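Aspartate-semialdehyde dehydrogenase 2 (Vibrio cholerae, PDB 2R00) catalyses the NADPH-dependent reductive dephosphorylation of L-aspartyl-4-phosphate to L-aspartate-semialdehyde, an early step on the way to lysine, methionine and threonine. Local coordinates at residues N5-G10 / S64-A69; G89-D94 / N124-P129; P255-Q260 / V297-S302; H249-A254 / H303-N308; V22-E27 / R47-T52. All coordinates share one frame; numbering follows the deposited sequence.

Near the N terminus, interaction 1 joins 5-10 to 64-69, closing a loop that holds helix 14-25 and strands 30-37, 45-48 and 51-57. Interaction 5 (22-27 with 47-52) lies within that loop and sets the helix against the hairpin at one edge of the same sheet. Interaction 2 (89-94 with 124-129) follows in series and adds the last strand at the opposite edge; Ala69 of interaction 1 is paired with strand 91-94. Far away in the dimerisation domain, interaction 4 (249-254 with 303-308) encloses interaction 3 (255-260 with 297-302). These two touch each other and the second subunit; their centres lie 35 Å or more from those of the others.

Interaction 1 (N5-G10 / S64-A69); sequences NVAIFG and SQVHIA
Asn5 meets Gln65, Val66, His67 and Ile68 through its backbone and its side chain. Its N-H points at the edge of the His67 ring, where ND1 accepts it close to the ring plane (Asn5 N to His67 ND1 3.0 Å). The imidazole can be reached there because its CG lies beside its own backbone N (chi1 -63°), which turns the ring back toward the start of the neighbouring strand. Asn5 O in turn takes the N-H of His67 (Asn5 O to His67 N 2.8 Å) and more weakly that of Ile68, so one oxygen grips two successive amides. The Asn5 amide straddles two neighbours: ND2 makes a weak, bent bond to Gln65 O (2.9 Å), while OD1 accepts from Glu32 N on strand 30-37.

Val6 pairs in parallel register with Ile68. Its CA lies 3.3 Å from Ile68 O in a CA-H...O contact, and both side chains lie on one face, where Leu331 and Val332 of helix 316-335 reach Ile68. Ala7 continues the ladder: its N donates to Ile68 O at 3.0 Å, nearly straight (164°). On the other face, Ala7 CB touches Val66 CG1 and Ala69 CB, each at 4.1 Å, and Val90 packs on Val66 and Ala69. Past Ala7 the ladder runs on through Leu70, while the side chain of Ile8 points away and packs on helix 14-25. Strand 4-9 is the central strand of the sheet of a Rossmann-type nucleotide-binding domain, and this ladder joins it to strand 68-71.

Interaction 2 (G89-D94 / N124-P129); sequences GVVVID and NIIANP
Val92 and Ile125, Ile93 and Ile126, and Asp94 and Ala127 form three parallel bridges, stitched by four backbone hydrogen bonds. Val92 N donates to Asn124 O and is almost straight at 176°. Ile126 N answers to Val92 O at 2.8 Å, Asp94 N to Ile126 O at 2.9 Å, and Asn128 N closes the series on Asp94 O at 2.8 Å. CA-H...O contacts accompany them, the shortest from Ile125 CA to Val92 O at 3.3 Å.

The apolar contacts divide between the faces. Ile126 holds CG1 beside its backbone N (chi1 -55°), which carries CD1 toward strand 91-94, 4.2 Å from Val91 CG1 and 4.3 Å from Ile93 CG1; helix 316-335 reaches Val91 and Ile93 here through Leu331 and Ala328. On the other face Val92 CB meets Ile125 CG1, and helix 75-87 packs on Val92.

Polar side chains sit at the two ends. Asn124 lies along the Val90 carbonyl, CB 3.4 Å from Val90 O, and sends ND2 to Ala86 O. The buried carboxylate of Asp94 has partners for both oxygens, OD1 bonded to Ser78 and OD2 to Thr96.

Ala127 lies close to Arg100, whose NE donates to Asn128 O. Asn128 is thus held through its N by Asp94 O and meets Arg100 through its O, so the ladder probably helps to position that predicted phosphate ligand.

Interaction 3 (P255-Q260 / V297-S302); sequences PIDAEQ and VRNDIS
Asn299 reaches from its strand to the start of helix 258-267 and uses both ends of its amide there. ND2 donates to Ile256 O at 2.8 Å, nearly straight (165°) and in the carbonyl plane, and the acceptor lies close to the amide plane. OD1 accepts from Ala258 N, also at 2.8 Å, but that bond is more bent and the donor is tilted from the carbonyl plane. With CG placed beside the backbone N (chi1 -73°), the amide faces the turn and spans Asp257. ND2 has a second acceptor, Gly306 O of the adjoining strand.

Within 255-260 the helix start is closed by a capping box. Asp257 OD1 accepts from Glu259 N on its anti lone pair at 3.2 Å. In return, Gln260 OE1 accepts from Asp257 N at 2.7 Å. The Asp257 carboxylate and the Asn299 amide cross at about a right angle, their planes 88° apart.

Packing is slight: the Ala258 methyl, CB, meets the strand backbone at Arg298 CA (3.7 Å) and the amide oxygen Asn299 OD1 (3.5 Å). Val297 CG1 approaches Ala258 O at 4.1 Å, and its side chain packs further along the helix on Val261 and Met262.

Arg298 points from the other side of the strand to a salt bridge with Glu213 of the second subunit. Three successive N-H groups, those of Asp257, Ala258 and Glu259, thus receive side-chain oxygens where the helix has no carbonyls to offer, and the oxygen for Ala258 comes from Asn299, on the strand that also meets the second subunit.

Interaction 4 (H249-A254 / H303-N308); sequences HVETRA and HHSGIN
His249 and Asn308 face each other on an antiparallel strand pair in the dimerisation domain's mixed sheet, and His249 ND1 donates to Asn308 OD1 at 3.0 Å (157°). The oxygen sits in the ring plane, but the N-H arrives above the amide's carbonyl plane. Asn308 spends ND2 on Asp300 OD1, so its amide bridges from strand 306-313 to the strands on either side.

Beside this bond runs the backbone ladder. Val250 and Ile307 form a hydrogen-bonded pair, Val250 N to Ile307 O at 2.8 Å and Ile307 N to Val250 O at 3.0 Å. Thr252 N donates to Ser305 O, which belongs to the type I turn from His303 to Gly306. His249-Asn308 and Glu251-Gly306 are non-hydrogen-bonded pairs.

Glu251 and His303 add a weaker contact. His303 NE2 lies 2.6 Å from Glu251 OE1 and 3.2 Å from Glu251 OE2, a forked and weak pair of bonds in which the carboxylate comes at the ring edge, its plane only 24° from that of the imidazole. The glutamate chain bends at chi2 (61°) to bring its end over to His303. OE2 also has a weak, long ion pair with Arg151 of the second subunit.

The opposite face is apolar. Val250 and Ile307 run alongside each other on this face, with Val250 CG2 3.8 Å from Ile307 CB, and Leu140 of helix 131-147 packs on Val250. Farther along, Thr252 OG1 bonds Ala254 O, and Ser305 CB sits 3.5 Å from Thr252 OG1.

Interaction 5 (V22-E27 / R47-T52); sequences VLQERE and RFNGKT
Phe48 presses the edge of its ring against the last turn of helix 14-25, and this is the close-packed part of the contact. Ring atom CE2 lies 3.8 Å from Leu23 CB, which sits near the ring plane, and 4.0 Å from Gln24 CB. With CG anti to the backbone N (chi1 171°) the ring swings inward from the strand to the helix, where Val30 and Leu33 of strand 30-37 also pack on it.

The outer side is polar and wet. Gln24 stretches out toward the hairpin turn, where its OE1 accepts the N-H of Asn49 (Gln24 OE1 to Asn49 N 2.9 Å), the one direct hydrogen bond between the segments. The Gln24 and Asn49 side chains pass one another head to tail, Asn49 OD1 coming 3.5 Å from Gln24 CG, with their amides 26° from parallel. Two waters fill in: one donates to Leu23 O and accepts from Asn49 ND2, the other donates to Gln24 OE1 and accepts from Gly50 N.

Asn49 and Gly50 form the corner of a type I' turn from Phe48 to Lys51, the tight two-residue connection of a beta-hairpin, here at the edge of the Rossmann-type sheet and facing the C-terminal end of its first helix.

Interaction 1 (N5-G10 / S64-A69)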
# COMPACT_ATOMS: atom_id res chain seq x y z
N ASN A 5 16.13 36.70 -15.89
CA ASN A 5 15.17 36.35 -16.92
C ASN A 5 14.95 34.84 -16.93
O ASN A 5 15.91 34.04 -16.91
CB ASN A 5 15.65 36.84 -18.29
CG ASN A 5 15.63 38.37 -18.41
OD1 ASN A 5 14.80 39.04 -17.79
ND2 ASN A 5 16.54 38.91 -19.21
N VAL A 6 13.67 34.47 -16.95
CA VAL A 6 13.25 33.08 -16.79
C VAL A 6 12.22 32.69 -17.85
O VAL A 6 11.27 33.43 -18.13
CB VAL A 6 12.67 32.83 -15.38
CG1 VAL A 6 12.26 31.37 -15.20
CG2 VAL A 6 13.67 33.25 -14.30
N ALA A 7 12.42 31.51 -18.44
CA ALA A 7 11.47 30.92 -19.37
C ALA A 7 10.81 29.70 -18.75
O ALA A 7 11.44 28.95 -18.00
CB ALA A 7 12.17 30.51 -20.68
N ILE A 8 9.53 29.52 -19.07
CA ILE A 8 8.84 28.27 -18.79
C ILE A 8 8.44 27.68 -20.13
O ILE A 8 7.73 28.32 -20.90
CB ILE A 8 7.59 28.46 -17.91
CG1 ILE A 8 7.98 29.00 -16.52
CG2 ILE A 8 6.81 27.14 -17.76
CD1 ILE A 8 6.79 29.51 -15.70
N PHE A 9 8.92 26.47 -20.42
CA PHE A 9 8.56 25.76 -21.65
C PHE A 9 7.54 24.68 -21.33
O PHE A 9 7.77 23.83 -20.48
CB PHE A 9 9.81 25.18 -22.34
CG PHE A 9 9.53 24.43 -23.62
CD1 PHE A 9 8.50 24.82 -24.48
CD2 PHE A 9 10.32 23.34 -23.98
CE1 PHE A 9 8.24 24.13 -25.67
CE2 PHE A 9 10.09 22.64 -25.17
CZ PHE A 9 9.05 23.03 -26.02
N GLY A 10 6.41 24.73 -22.03
CA GLY A 10 5.25 23.92 -21.69
C GLY A 10 4.33 24.73 -20.79
O GLY A 10 3.68 24.19 -19.90
N SER A 64 18.87 33.54 -25.90
CA SER A 64 19.83 34.51 -25.33
C SER A 64 19.18 35.47 -24.36
O SER A 64 19.86 36.12 -23.55
CB SER A 64 20.52 35.30 -26.45
OG SER A 64 21.45 34.47 -27.13
N GLN A 65 17.86 35.57 -24.43
CA GLN A 65 17.07 36.43 -23.54
C GLN A 65 17.03 35.96 -22.08
O GLN A 65 16.74 36.76 -21.20
CB GLN A 65 15.64 36.56 -24.07
CG GLN A 65 15.54 37.27 -25.40
CD GLN A 65 14.14 37.27 -25.95
OE1 GLN A 65 13.64 36.26 -26.45
NE2 GLN A 65 13.48 38.42 -25.86
N VAL A 66 17.30 34.68 -21.83
CA VAL A 66 17.05 34.12 -20.49
C VAL A 66 18.27 33.53 -19.80
O VAL A 66 19.21 33.06 -20.47
CB VAL A 66 15.87 33.10 -20.47
CG1 VAL A 66 14.55 33.79 -20.74
CG2 VAL A 66 16.08 31.99 -21.47
N HIS A 67 18.24 33.54 -18.47
CA HIS A 67 19.29 32.94 -17.65
C HIS A 67 18.96 31.48 -17.34
O HIS A 67 19.84 30.63 -17.31
CB HIS A 67 19.44 33.70 -16.34
CG HIS A 67 19.89 35.12 -16.52
ND1 HIS A 67 19.00 36.18 -16.60
CD2 HIS A 67 21.13 35.66 -16.62
CE1 HIS A 67 19.68 37.30 -16.75
NE2 HIS A 67 20.97 37.02 -16.76
N ILE A 68 17.68 31.22 -17.07
CA ILE A 68 17.21 29.92 -16.57
C ILE A 68 15.89 29.56 -17.25
O ILE A 68 15.04 30.43 -17.48
CB ILE A 68 17.02 29.94 -15.03
CG1 ILE A 68 18.36 30.16 -14.32
CG2 ILE A 68 16.35 28.63 -14.52
CD1 ILE A 68 18.20 30.65 -12.88
N ALA A 69 15.73 28.29 -17.59
CA ALA A 69 14.47 27.83 -18.14
C ALA A 69 13.97 26.64 -17.34
O ALA A 69 14.76 25.79 -16.96
CB ALA A 69 14.62 27.46 -19.62

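Interaction 2 (G89-D94 / N124-P129)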
# COMPACT_ATOMS: atom_id res chain seq x y z
N GLY A 89 23.46 29.12 -23.63
CA GLY A 89 23.96 29.55 -22.33
C GLY A 89 22.89 29.62 -21.24
O GLY A 89 23.15 30.14 -20.16
N VAL A 90 21.69 29.11 -21.54
CA VAL A 90 20.61 28.98 -20.55
C VAL A 90 20.84 27.74 -19.66
O VAL A 90 21.29 26.70 -20.14
CB VAL A 90 19.23 28.83 -21.26
CG1 VAL A 90 18.08 28.90 -20.26
CG2 VAL A 90 19.05 29.88 -22.33
N VAL A 91 20.54 27.86 -18.36
CA VAL A 91 20.54 26.69 -17.49
C VAL A 91 19.12 26.14 -17.41
O VAL A 91 18.19 26.83 -16.97
CB VAL A 91 21.14 26.97 -16.07
CG1 VAL A 91 21.23 25.67 -15.26
CG2 VAL A 91 22.50 27.61 -16.20
N VAL A 92 18.96 24.89 -17.87
CA VAL A 92 17.65 24.26 -17.99
C VAL A 92 17.39 23.39 -16.77
O VAL A 92 18.22 22.55 -16.41
CB VAL A 92 17.53 23.41 -19.28
CG1 VAL A 92 16.16 22.74 -19.40
CG2 VAL A 92 17.84 24.25 -20.52
N ILE A 93 16.26 23.62 -16.11
CA ILE A 93 15.80 22.73 -15.05
C ILE A 93 14.66 21.92 -15.66
O ILE A 93 13.64 22.47 -16.06
CB ILE A 93 15.37 23.52 -13.77
CG1 ILE A 93 16.61 24.21 -13.15
CG2 ILE A 93 14.69 22.58 -12.77
CD1 ILE A 93 16.32 25.51 -12.40
N ASP A 94 14.89 20.61 -15.78
CA ASP A 94 14.06 19.77 -16.64
C ASP A 94 13.12 18.87 -15.86
O ASP A 94 13.56 17.93 -15.20
CB ASP A 94 14.91 18.90 -17.57
CG ASP A 94 14.09 18.28 -18.67
OD1 ASP A 94 13.30 19.02 -19.29
OD2 ASP A 94 14.21 17.05 -18.90
N ASN A 124 24.75 22.40 -18.69
CA ASN A 124 23.75 23.46 -18.50
C ASN A 124 22.34 22.88 -18.32
O ASN A 124 21.34 23.49 -18.72
CB ASN A 124 23.78 24.51 -19.62
CG ASN A 124 24.96 25.48 -19.49
OD1 ASN A 124 25.66 25.50 -18.47
ND2 ASN A 124 25.18 26.28 -20.52
N ILE A 125 22.28 21.70 -17.72
CA ILE A 125 21.01 21.06 -17.40
C ILE A 125 21.07 20.46 -16.00
O ILE A 125 22.09 19.87 -15.62
CB ILE A 125 20.63 19.95 -18.43
CG1 ILE A 125 20.63 20.48 -19.87
CG2 ILE A 125 19.24 19.38 -18.12
CD1 ILE A 125 20.73 19.38 -20.92
N ILE A 126 19.98 20.65 -15.26
CA ILE A 126 19.73 19.98 -13.98
C ILE A 126 18.38 19.25 -14.14
O ILE A 126 17.43 19.82 -14.65
CB ILE A 126 19.59 20.99 -12.80
CG1 ILE A 126 20.82 21.91 -12.71
CG2 ILE A 126 19.38 20.26 -11.48
CD1 ILE A 126 20.60 23.20 -11.90
N ALA A 127 18.30 18.00 -13.70
CA ALA A 127 17.09 17.19 -13.87
C ALA A 127 16.25 17.24 -12.60
O ALA A 127 16.79 17.11 -11.50
CB ALA A 127 17.46 15.76 -14.21
N ASN A 128 14.94 17.44 -12.77
CA ASN A 128 13.96 17.43 -11.67
C ASN A 128 13.50 15.98 -11.55
O ASN A 128 13.13 15.40 -12.57
CB ASN A 128 12.77 18.34 -12.04
CG ASN A 128 11.97 18.84 -10.82
OD1 ASN A 128 10.73 18.77 -10.79
ND2 ASN A 128 12.67 19.39 -9.84
N PRO A 129 13.55 15.39 -10.34
CA PRO A 129 13.12 14.00 -10.22
C PRO A 129 11.60 13.81 -10.28
O PRO A 129 10.83 14.77 -10.27
CB PRO A 129 13.66 13.55 -8.85
CG PRO A 129 14.59 14.63 -8.39
CD PRO A 129 14.04 15.90 -9.05

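Interaction 3 (P255-Q260 / V297-S302)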
# COMPACT_ATOMS: atom_id res chain seq x y z
N PRO A 255 19.64 0.84 14.96
CA PRO A 255 18.26 0.91 15.45
C PRO A 255 17.86 2.35 15.71
O PRO A 255 18.69 3.15 16.12
CB PRO A 255 18.30 0.14 16.78
CG PRO A 255 19.57 -0.63 16.77
CD PRO A 255 20.52 0.11 15.90
N ILE A 256 16.59 2.66 15.46
CA ILE A 256 16.04 3.99 15.78
C ILE A 256 14.56 3.89 16.14
O ILE A 256 13.79 3.22 15.45
CB ILE A 256 16.29 5.02 14.64
CG1 ILE A 256 15.95 6.43 15.13
CG2 ILE A 256 15.52 4.64 13.36
CD1 ILE A 256 16.38 7.53 14.17
N ASP A 257 14.17 4.56 17.22
CA ASP A 257 12.81 4.47 17.72
C ASP A 257 11.88 5.34 16.89
O ASP A 257 12.26 6.44 16.48
CB ASP A 257 12.74 4.88 19.20
CG ASP A 257 11.56 4.25 19.93
OD1 ASP A 257 10.40 4.61 19.63
OD2 ASP A 257 11.80 3.39 20.81
N ALA A 258 10.67 4.83 16.65
CA ALA A 258 9.64 5.57 15.93
C ALA A 258 9.45 6.98 16.49
O ALA A 258 9.26 7.94 15.74
CB ALA A 258 8.33 4.81 15.96
N GLU A 259 9.50 7.09 17.82
CA GLU A 259 9.34 8.37 18.51
C GLU A 259 10.44 9.35 18.13
O GLU A 259 10.18 10.54 17.99
CB GLU A 259 9.33 8.17 20.03
CG GLU A 259 8.14 7.40 20.56
CD GLU A 259 6.82 8.15 20.42
OE1 GLU A 259 6.84 9.41 20.32
OE2 GLU A 259 5.76 7.49 20.42
N GLN A 260 11.66 8.84 17.96
CA GLN A 260 12.79 9.67 17.57
C GLN A 260 12.59 10.19 16.15
O GLN A 260 12.65 11.40 15.91
CB GLN A 260 14.12 8.91 17.71
CG GLN A 260 14.40 8.45 19.15
CD GLN A 260 15.58 7.48 19.26
OE1 GLN A 260 15.60 6.40 18.64
NE2 GLN A 260 16.57 7.85 20.08
N VAL A 297 3.78 6.54 11.30
CA VAL A 297 5.20 6.28 11.60
C VAL A 297 5.39 5.31 12.77
O VAL A 297 4.97 5.59 13.90
CB VAL A 297 5.98 7.60 11.87
CG1 VAL A 297 7.47 7.32 12.15
CG2 VAL A 297 5.81 8.60 10.71
N ARG A 298 6.02 4.17 12.50
CA ARG A 298 6.15 3.10 13.50
C ARG A 298 7.27 2.11 13.18
O ARG A 298 7.60 1.91 12.01
CB ARG A 298 4.81 2.37 13.68
CG ARG A 298 4.28 1.63 12.43
CD ARG A 298 2.77 1.52 12.46
NE ARG A 298 2.21 0.71 11.37
CZ ARG A 298 0.95 0.30 11.33
NH1 ARG A 298 0.12 0.62 12.32
NH2 ARG A 298 0.49 -0.42 10.32
N ASN A 299 7.85 1.50 14.21
CA ASN A 299 8.86 0.48 14.00
C ASN A 299 8.21 -0.83 13.58
O ASN A 299 7.01 -1.03 13.79
CB ASN A 299 9.68 0.23 15.27
CG ASN A 299 10.65 1.36 15.59
OD1 ASN A 299 10.46 2.08 16.56
ND2 ASN A 299 11.69 1.52 14.77
N ASP A 300 9.00 -1.71 12.97
CA ASP A 300 8.63 -3.11 12.91
C ASP A 300 8.62 -3.57 14.37
O ASP A 300 9.48 -3.14 15.16
CB ASP A 300 9.66 -3.94 12.13
CG ASP A 300 9.58 -3.74 10.61
OD1 ASP A 300 8.56 -3.25 10.07
OD2 ASP A 300 10.58 -4.10 9.95
N ILE A 301 7.67 -4.42 14.72
CA ILE A 301 7.53 -4.93 16.08
C ILE A 301 8.77 -5.76 16.46
O ILE A 301 9.13 -6.69 15.76
CB ILE A 301 6.23 -5.78 16.23
CG1 ILE A 301 5.00 -4.91 15.95
CG2 ILE A 301 6.15 -6.47 17.61
CD1 ILE A 301 3.71 -5.69 15.63
N SER A 302 9.41 -5.38 17.57
CA SER A 302 10.65 -6.00 18.08
C SER A 302 11.83 -5.91 17.10
O SER A 302 12.82 -6.65 17.23
CB SER A 302 10.41 -7.45 18.50
OG SER A 302 9.36 -7.54 19.45

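Interaction 4 (H249-A254 / H303-N308)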
# COMPACT_ATOMS: atom_id res chain seq x y z
N HIS A 249 8.89 1.16 3.77
CA HIS A 249 9.62 0.43 4.80
C HIS A 249 11.12 0.62 4.58
O HIS A 249 11.61 0.42 3.46
CB HIS A 249 9.28 -1.06 4.80
CG HIS A 249 10.12 -1.86 5.75
ND1 HIS A 249 9.82 -1.97 7.09
CD2 HIS A 249 11.27 -2.54 5.56
CE1 HIS A 249 10.74 -2.71 7.68
NE2 HIS A 249 11.63 -3.07 6.78
N VAL A 250 11.83 0.98 5.64
CA VAL A 250 13.28 1.11 5.59
C VAL A 250 14.01 0.23 6.60
O VAL A 250 13.62 0.13 7.77
CB VAL A 250 13.77 2.60 5.67
CG1 VAL A 250 13.18 3.41 4.53
CG2 VAL A 250 13.42 3.23 6.99
N GLU A 251 15.04 -0.44 6.12
CA GLU A 251 15.94 -1.22 6.95
C GLU A 251 17.13 -0.29 7.20
O GLU A 251 17.84 0.09 6.26
CB GLU A 251 16.35 -2.47 6.19
CG GLU A 251 16.88 -3.60 7.03
CD GLU A 251 15.87 -4.13 8.04
OE1 GLU A 251 16.32 -4.45 9.15
OE2 GLU A 251 14.66 -4.23 7.75
N THR A 252 17.29 0.12 8.46
CA THR A 252 18.34 1.08 8.83
C THR A 252 19.63 0.35 9.23
O THR A 252 19.61 -0.87 9.45
CB THR A 252 17.88 2.03 9.96
OG1 THR A 252 17.57 1.27 11.13
CG2 THR A 252 16.65 2.82 9.53
N ARG A 253 20.75 1.07 9.30
CA ARG A 253 22.02 0.43 9.67
C ARG A 253 22.23 0.44 11.18
O ARG A 253 23.03 -0.33 11.71
CB ARG A 253 23.21 1.06 8.92
CG ARG A 253 23.14 0.93 7.40
CD ARG A 253 24.47 1.24 6.72
NE ARG A 253 24.34 1.35 5.27
CZ ARG A 253 24.40 0.32 4.42
NH1 ARG A 253 24.58 -0.92 4.86
NH2 ARG A 253 24.27 0.53 3.11
N ALA A 254 21.49 1.31 11.88
CA ALA A 254 21.43 1.31 13.34
C ALA A 254 19.97 1.42 13.79
O ALA A 254 19.16 2.03 13.08
CB ALA A 254 22.23 2.47 13.91
N HIS A 303 11.73 -4.99 16.14
CA HIS A 303 12.76 -4.81 15.12
C HIS A 303 12.90 -3.32 14.84
O HIS A 303 12.35 -2.81 13.87
CB HIS A 303 12.42 -5.62 13.87
CG HIS A 303 13.41 -5.46 12.75
ND1 HIS A 303 14.73 -5.87 12.86
CD2 HIS A 303 13.27 -4.96 11.50
CE1 HIS A 303 15.35 -5.62 11.72
NE2 HIS A 303 14.50 -5.07 10.88
N HIS A 304 13.66 -2.64 15.69
CA HIS A 304 13.78 -1.18 15.65
C HIS A 304 14.77 -0.65 14.60
O HIS A 304 14.87 0.57 14.42
CB HIS A 304 14.08 -0.63 17.04
CG HIS A 304 12.87 -0.55 17.92
ND1 HIS A 304 12.62 0.51 18.76
CD2 HIS A 304 11.83 -1.40 18.08
CE1 HIS A 304 11.48 0.31 19.40
NE2 HIS A 304 10.98 -0.85 19.01
N SER A 305 15.47 -1.55 13.92
CA SER A 305 16.17 -1.17 12.69
C SER A 305 15.24 -1.30 11.47
O SER A 305 15.66 -1.19 10.31
CB SER A 305 17.51 -1.91 12.53
OG SER A 305 17.34 -3.29 12.26
N GLY A 306 13.95 -1.53 11.74
CA GLY A 306 12.91 -1.43 10.73
C GLY A 306 11.97 -0.28 11.06
O GLY A 306 11.39 -0.23 12.15
N ILE A 307 11.84 0.65 10.11
CA ILE A 307 10.96 1.81 10.28
C ILE A 307 9.96 1.87 9.12
O ILE A 307 10.31 1.63 7.95
CB ILE A 307 11.77 3.14 10.44
CG1 ILE A 307 12.06 3.41 11.92
CG2 ILE A 307 11.04 4.35 9.85
CD1 ILE A 307 10.86 4.08 12.67
N ASN A 308 8.71 2.18 9.46
CA ASN A 308 7.60 2.26 8.52
C ASN A 308 6.96 3.64 8.58
O ASN A 308 6.83 4.22 9.65
CB ASN A 308 6.53 1.21 8.86
CG ASN A 308 7.05 -0.20 8.79
OD1 ASN A 308 7.13 -0.78 7.70
ND2 ASN A 308 7.41 -0.76 9.94

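Interaction 5 (V22-E27 / R47-T52)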
# COMPACT_ATOMS: atom_id res chain seq x y z
N VAL A 22 4.04 29.15 -8.66
CA VAL A 22 5.05 28.93 -7.62
C VAL A 22 6.12 30.02 -7.64
O VAL A 22 6.51 30.51 -6.59
CB VAL A 22 5.66 27.49 -7.67
CG1 VAL A 22 6.79 27.34 -6.66
CG2 VAL A 22 4.57 26.44 -7.41
N LEU A 23 6.58 30.41 -8.83
CA LEU A 23 7.52 31.52 -8.97
C LEU A 23 6.97 32.81 -8.35
O LEU A 23 7.71 33.57 -7.71
CB LEU A 23 7.87 31.76 -10.45
CG LEU A 23 8.83 30.77 -11.13
CD1 LEU A 23 8.83 30.97 -12.66
CD2 LEU A 23 10.23 30.87 -10.57
N GLN A 24 5.68 33.04 -8.54
CA GLN A 24 5.00 34.19 -7.95
C GLN A 24 4.90 34.04 -6.41
O GLN A 24 5.40 34.89 -5.67
CB GLN A 24 3.64 34.36 -8.61
CG GLN A 24 2.83 35.53 -8.10
CD GLN A 24 1.56 35.70 -8.88
OE1 GLN A 24 1.56 36.27 -9.97
NE2 GLN A 24 0.45 35.21 -8.33
N GLU A 25 4.30 32.95 -5.95
CA GLU A 25 4.14 32.69 -4.51
C GLU A 25 5.47 32.72 -3.73
O GLU A 25 5.53 33.30 -2.64
CB GLU A 25 3.38 31.38 -4.29
CG GLU A 25 1.89 31.51 -4.59
CD GLU A 25 1.14 30.18 -4.69
OE1 GLU A 25 1.70 29.14 -4.27
OE2 GLU A 25 -0.02 30.19 -5.18
N ARG A 26 6.51 32.12 -4.29
CA ARG A 26 7.84 32.09 -3.67
C ARG A 26 8.64 33.39 -3.86
O ARG A 26 9.76 33.52 -3.37
CB ARG A 26 8.65 30.89 -4.20
CG ARG A 26 8.14 29.54 -3.76
CD ARG A 26 9.22 28.46 -3.86
NE ARG A 26 9.07 27.53 -2.74
CZ ARG A 26 9.98 27.31 -1.80
NH1 ARG A 26 11.17 27.89 -1.83
NH2 ARG A 26 9.70 26.45 -0.84
N GLU A 27 8.05 34.35 -4.58
CA GLU A 27 8.68 35.65 -4.82
C GLU A 27 10.10 35.50 -5.42
O GLU A 27 11.05 36.17 -5.00
CB GLU A 27 8.68 36.51 -3.54
CG GLU A 27 7.27 36.79 -2.97
CD GLU A 27 7.31 37.45 -1.59
OE1 GLU A 27 8.12 38.39 -1.39
OE2 GLU A 27 6.54 37.03 -0.70
N ARG A 47 -1.26 36.14 -16.11
CA ARG A 47 -0.88 37.23 -15.22
C ARG A 47 0.18 36.75 -14.25
O ARG A 47 -0.02 35.76 -13.55
CB ARG A 47 -2.10 37.75 -14.45
CG ARG A 47 -1.82 38.95 -13.56
CD ARG A 47 -3.13 39.56 -13.06
NE ARG A 47 -2.89 40.63 -12.09
CZ ARG A 47 -2.83 41.92 -12.40
NH1 ARG A 47 -3.00 42.32 -13.66
NH2 ARG A 47 -2.61 42.82 -11.44
N PHE A 48 1.30 37.47 -14.19
CA PHE A 48 2.40 37.09 -13.32
C PHE A 48 3.00 38.33 -12.67
O PHE A 48 3.45 39.24 -13.36
CB PHE A 48 3.48 36.33 -14.11
CG PHE A 48 4.74 36.09 -13.35
CD1 PHE A 48 5.83 36.94 -13.49
CD2 PHE A 48 4.84 35.01 -12.47
CE1 PHE A 48 7.00 36.73 -12.79
CE2 PHE A 48 6.01 34.78 -11.76
CZ PHE A 48 7.09 35.64 -11.91
N ASN A 49 3.01 38.34 -11.33
CA ASN A 49 3.48 39.50 -10.57
C ASN A 49 2.80 40.81 -11.02
O ASN A 49 3.45 41.86 -11.10
CB ASN A 49 5.01 39.61 -10.61
CG ASN A 49 5.70 38.61 -9.68
OD1 ASN A 49 5.09 38.08 -8.75
ND2 ASN A 49 6.99 38.38 -9.91
N GLY A 50 1.51 40.73 -11.32
CA GLY A 50 0.72 41.88 -11.73
C GLY A 50 0.91 42.34 -13.17
O GLY A 50 0.33 43.36 -13.59
N LYS A 51 1.73 41.60 -13.93
CA LYS A 51 2.02 41.91 -15.33
C LYS A 51 1.48 40.82 -16.27
O LYS A 51 1.34 39.66 -15.87
CB LYS A 51 3.53 42.10 -15.54
CG LYS A 51 4.18 43.13 -14.62
CD LYS A 51 5.58 43.48 -15.09
CE LYS A 51 6.29 44.40 -14.11
NZ LYS A 51 7.68 44.74 -14.58
N THR A 52 1.15 41.21 -17.50
CA THR A 52 0.66 40.26 -18.50
C THR A 52 1.83 39.60 -19.24
O THR A 52 2.76 40.27 -19.67
CB THR A 52 -0.29 40.94 -19.50
OG1 THR A 52 -1.40 41.47 -18.77
CG2 THR A 52 -0.83 39.95 -20.54
O HOH W 1 8.32 36.17 -8.63
O HOH W 2 -0.25 38.36 -10.29